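Local coordinates for tryptophanyl-tRNA synthetase (Cryptosporidium parvum Iowa II, PDB 3HV0), which probably attaches L-tryptophan to its cognate tRNA at the expense of ATP, as a tryptophan-tRNA ligase of class I, at residues A[169-172]-A[173-177]; A[367-371]-A[372-376]. One frame throughout, in Å; residues are numbered along the deposited sequence.

Two ends of helices, one closing and one opening, show how a helix ends and how one begins within a class I synthetase. The chain is the C-terminal part of a longer protein and carries the class I catalytic domain, a Rossmann-type fold with parallel strand 152-156 at the edge of its sheet. Contact 1 comes first in sequence, at the end of helix 157-174, which directly follows that strand; contact 2 begins helix 371-378 near the end of the chain. Their centres lie 37 Å apart and their nearest atoms about 24 Å, without touching. Contact 1 lies at the subunit interface and also packs on helix 192-202 of its own chain, whereas contact 2 rests on helix 128-143 and touches no other chain of the assembly.

Contact 1. Residues A[169-172]-A[173-177]; sequences LRIE and KKISC
The flat peptide groups carry most of this contact: the carbonyl of Leu169 takes the N-H of Lys173, Leu169 O to Lys173 N 3.1 Å. That is an ordinary i to i+4 helical bond. One residue on, the spacing shortens, because Lys174 N reaches back three residues to Ile171 O (3.2 Å), though this oxygen is crowded in the model, which makes the bond doubtful, and a weak bond of 3.3 Å joins Ile175 N to Glu172 O. Beside the carbonyl of Arg170 lies the aliphatic root of Lys174, with CG 3.5 Å from Arg170 O; the chain then bends at its second torsion (chi2 -68°) and leads off. Such a tightening of the turn is how helix 157-174 runs out, before Ser176 becomes the N-cap of helix 177-184, its OG bonded to Gln179 N. Ile171 and Ile175 run alongside each other in the same direction, one turn apart, although the crowding of Ile175 CD1 against Ile171 O makes the details of their contact doubtful. Ile171 also packs on Ala199 and Ala202 of helix 192-202. Lys173 is extended along its length, with CG anti to the backbone N (chi1 -163°), and this carries its ammonium away to the second subunit, where NZ bonds to the backbone oxygens of Phe120 and Lys123 and makes a cation-pi contact with the Phe120 ring.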
loop_
_atom_site.group_PDB
_atom_site.type_symbol
_atom_site.label_atom_id
_atom_site.label_comp_id
_atom_site.label_asym_id
_atom_site.label_seq_id
_atom_site.Cartn_x
_atom_site.Cartn_y
_atom_site.Cartn_z
ATOM N N LEU A 169 3.197 -5.617 -3.536
ATOM C CA LEU A 169 2.118 -6.406 -4.141
ATOM C C LEU A 169 2.543 -7.850 -4.470
ATOM O O LEU A 169 1.768 -8.796 -4.284
ATOM C CB LEU A 169 1.594 -5.689 -5.394
ATOM C CG LEU A 169 0.732 -4.443 -5.143
ATOM C CD1 LEU A 169 0.509 -3.671 -6.438
ATOM C CD2 LEU A 169 -0.617 -4.824 -4.495
ATOM N N ARG A 170 3.771 -8.006 -4.965
ATOM C CA ARG A 170 4.338 -9.313 -5.302
ATOM C C ARG A 170 4.587 -10.194 -4.080
ATOM O O ARG A 170 4.386 -11.403 -4.121
ATOM C CB ARG A 170 5.651 -9.134 -6.050
ATOM C CG ARG A 170 5.483 -8.698 -7.476
ATOM C CD ARG A 170 6.820 -8.274 -8.078
ATOM N NE ARG A 170 6.660 -7.700 -9.421
ATOM C CZ ARG A 170 7.174 -6.536 -9.835
ATOM N NH1 ARG A 170 7.904 -5.790 -9.038
ATOM N NH2 ARG A 170 6.959 -6.116 -11.071
ATOM N N ILE A 171 5.031 -9.593 -2.994
ATOM C CA ILE A 171 5.162 -10.302 -1.717
ATOM C C ILE A 171 3.785 -10.679 -1.152
ATOM O O ILE A 171 3.593 -11.768 -0.654
ATOM C CB ILE A 171 5.892 -9.439 -0.678
ATOM C CG1 ILE A 171 7.347 -9.184 -1.105
ATOM C CG2 ILE A 171 5.847 -10.113 0.697
ATOM C CD1 ILE A 171 7.969 -7.989 -0.422
ATOM N N GLU A 172 2.827 -9.768 -1.236
ATOM C CA GLU A 172 1.503 -9.988 -0.645
ATOM C C GLU A 172 0.751 -11.123 -1.303
ATOM O O GLU A 172 0.077 -11.901 -0.626
ATOM C CB GLU A 172 0.685 -8.701 -0.673
ATOM C CG GLU A 172 1.175 -7.741 0.363
ATOM C CD GLU A 172 0.470 -6.415 0.367
ATOM O OE1 GLU A 172 -0.353 -6.124 -0.532
ATOM O OE2 GLU A 172 0.781 -5.639 1.308
ATOM N N LYS A 173 0.919 -11.256 -2.615
ATOM C CA LYS A 173 0.234 -12.300 -3.382
ATOM C C LYS A 173 0.734 -13.698 -3.022
ATOM O O LYS A 173 0.022 -14.681 -3.216
ATOM C CB LYS A 173 0.445 -12.058 -4.873
ATOM C CG LYS A 173 -0.508 -12.800 -5.775
ATOM C CD LYS A 173 -0.205 -12.432 -7.209
ATOM C CE LYS A 173 -1.025 -13.220 -8.194
ATOM N NZ LYS A 173 -0.886 -12.603 -9.537
ATOM N N LYS A 174 1.951 -13.766 -2.488
ATOM C CA LYS A 174 2.582 -15.033 -2.135
ATOM C C LYS A 174 2.427 -15.423 -0.658
ATOM O O LYS A 174 2.806 -16.535 -0.291
ATOM C CB LYS A 174 4.073 -14.995 -2.485
ATOM C CG LYS A 174 4.371 -14.890 -3.959
ATOM C CD LYS A 174 3.978 -16.156 -4.702
ATOM C CE LYS A 174 4.279 -16.070 -6.189
ATOM N NZ LYS A 174 3.968 -17.362 -6.849
ATOM N N ILE A 175 1.896 -14.538 0.184
ATOM C CA ILE A 175 1.698 -14.872 1.601
ATOM C C ILE A 175 0.222 -14.939 2.001
ATOM O O ILE A 175 -0.542 -14.035 1.720
ATOM C CB ILE A 175 2.407 -13.882 2.538
ATOM C CG1 ILE A 175 3.918 -14.086 2.493
ATOM C CG2 ILE A 175 1.980 -14.102 3.977
ATOM C CD1 ILE A 175 4.632 -13.178 1.554
ATOM N N SER A 176 -0.153 -16.014 2.680
ATOM C CA SER A 176 -1.502 -16.157 3.199
ATOM C C SER A 176 -1.683 -15.276 4.426
ATOM O O SER A 176 -0.727 -14.971 5.127
ATOM C CB SER A 176 -1.792 -17.609 3.566
ATOM O OG SER A 176 -1.084 -17.979 4.735
ATOM N N CYS A 177 -2.921 -14.872 4.673
ATOM C CA CYS A 177 -3.268 -14.172 5.898
ATOM C C CYS A 177 -2.895 -15.024 7.104
ATOM O O CYS A 177 -2.414 -14.513 8.100
ATOM C CB CYS A 177 -4.765 -13.847 5.908
ATOM S SG CYS A 177 -5.472 -13.498 7.539
#

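Contact 2. Residues A[367-371]-A[372-376]; sequences EAIND and DVIAK
Asn370 OD1 accepts the N-H of Val373 at 2.9 Å, nearly along the C=O axis of the amide (172°). The backbone oxygen of the same residue takes Ile374 N at 3.0 Å in an almost straight bond, N-H...O 173°, and a weak second bond from Val373 N. Two oxygens of one residue thus grip the first turn, and Asp371 O continues it by accepting Ala375 N at 3.0 Å. What brings the amide into line is the first torsion of Asn370, which sets CG between the backbone N and the carbonyl carbon (chi1 53°) and folds OD1 back over the start of the helix. This is the classic N-cap of helix 371-378, and it is joined by a hydrophobic staple: Ile369, just before the cap, places CG2 4.2 Å from CG1 of Ile374, four residues beyond the cap. Val373 CG1 meets the same methyl of Ile369. The carboxylates of Asp371 and Asp372 sit in the first turn, where negative charge would probably suit the helix dipole. Farther out, both isoleucines of the staple rest on helix 128-143, Ile369 against Lys140 and Ile143, Ile374 against Tyr136 and Met139.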
loop_
_atom_site.group_PDB
_atom_site.type_symbol
_atom_site.label_atom_id
_atom_site.label_comp_id
_atom_site.label_asym_id
_atom_site.label_seq_id
_atom_site.Cartn_x
_atom_site.Cartn_y
_atom_site.Cartn_z
ATOM N N GLU A 367 23.538 19.576 14.580
ATOM C CA GLU A 367 23.386 21.007 14.278
ATOM C C GLU A 367 23.785 21.334 12.841
ATOM O O GLU A 367 23.356 22.350 12.315
ATOM C CB GLU A 367 24.200 21.914 15.205
ATOM C CG GLU A 367 24.079 21.657 16.685
ATOM C CD GLU A 367 24.809 22.691 17.532
ATOM O OE1 GLU A 367 24.406 23.868 17.524
ATOM O OE2 GLU A 367 25.790 22.330 18.217
ATOM N N ALA A 368 24.608 20.484 12.226
ATOM C CA ALA A 368 25.065 20.686 10.847
ATOM C C ALA A 368 24.112 20.106 9.816
ATOM O O ALA A 368 24.468 19.984 8.653
ATOM C CB ALA A 368 26.442 20.080 10.657
ATOM N N ILE A 369 22.904 19.753 10.229
ATOM C CA ILE A 369 21.961 19.104 9.344
ATOM C C ILE A 369 20.772 20.020 9.078
ATOM O O ILE A 369 19.952 20.255 9.956
ATOM C CB ILE A 369 21.485 17.763 9.945
ATOM C CG1 ILE A 369 22.701 16.954 10.394
ATOM C CG2 ILE A 369 20.625 16.989 8.951
ATOM C CD1 ILE A 369 22.425 15.511 10.609
ATOM N N ASN A 370 20.691 20.517 7.848
ATOM C CA ASN A 370 19.596 21.373 7.382
ATOM C C ASN A 370 18.816 20.662 6.264
ATOM O O ASN A 370 19.193 19.564 5.855
ATOM C CB ASN A 370 20.154 22.722 6.905
ATOM C CG ASN A 370 21.261 22.566 5.879
ATOM O OD1 ASN A 370 21.227 21.658 5.055
ATOM N ND2 ASN A 370 22.254 23.439 5.935
ATOM N N ASP A 371 17.745 21.283 5.773
ATOM C CA ASP A 371 16.930 20.699 4.695
ATOM C C ASP A 371 17.720 20.431 3.420
ATOM O O ASP A 371 17.373 19.553 2.653
ATOM C CB ASP A 371 15.738 21.593 4.357
ATOM C CG ASP A 371 14.696 21.604 5.442
ATOM O OD1 ASP A 371 14.667 20.640 6.229
ATOM O OD2 ASP A 371 13.907 22.574 5.508
ATOM N N ASP A 372 18.792 21.176 3.202
ATOM C CA ASP A 372 19.620 20.952 2.036
ATOM C C ASP A 372 20.429 19.673 2.156
ATOM O O ASP A 372 20.682 18.999 1.154
ATOM C CB ASP A 372 20.570 22.114 1.805
ATOM C CG ASP A 372 21.090 22.142 0.401
ATOM O OD1 ASP A 372 20.238 22.095 -0.524
ATOM O OD2 ASP A 372 22.332 22.214 0.223
ATOM N N VAL A 373 20.864 19.366 3.375
ATOM C CA VAL A 373 21.600 18.144 3.626
ATOM C C VAL A 373 20.648 16.978 3.530
ATOM O O VAL A 373 20.944 15.975 2.886
ATOM C CB VAL A 373 22.279 18.168 4.995
ATOM C CG1 VAL A 373 22.794 16.793 5.340
ATOM C CG2 VAL A 373 23.416 19.190 4.994
ATOM N N ILE A 374 19.486 17.124 4.153
ATOM C CA ILE A 374 18.449 16.096 4.086
ATOM C C ILE A 374 18.173 15.736 2.640
ATOM O O ILE A 374 18.215 14.568 2.288
ATOM C CB ILE A 374 17.161 16.543 4.770
ATOM C CG1 ILE A 374 17.368 16.537 6.289
ATOM C CG2 ILE A 374 16.005 15.623 4.394
ATOM C CD1 ILE A 374 16.272 17.210 7.074
ATOM N N ALA A 375 17.940 16.756 1.814
ATOM C CA ALA A 375 17.678 16.623 0.369
ATOM C C ALA A 375 18.666 15.728 -0.348
ATOM O O ALA A 375 18.266 14.944 -1.198
ATOM C CB ALA A 375 17.639 17.996 -0.294
ATOM N N LYS A 376 19.949 15.833 -0.025
ATOM C CA LYS A 376 20.952 14.951 -0.629
ATOM C C LYS A 376 20.698 13.472 -0.307
ATOM O O LYS A 376 20.935 12.600 -1.144
ATOM C CB LYS A 376 22.365 15.342 -0.178
ATOM C CG LYS A 376 22.950 16.515 -0.963
ATOM C CD LYS A 376 24.197 17.051 -0.312
ATOM C CE LYS A 376 24.825 18.148 -1.143
ATOM N NZ LYS A 376 25.996 18.754 -0.421
#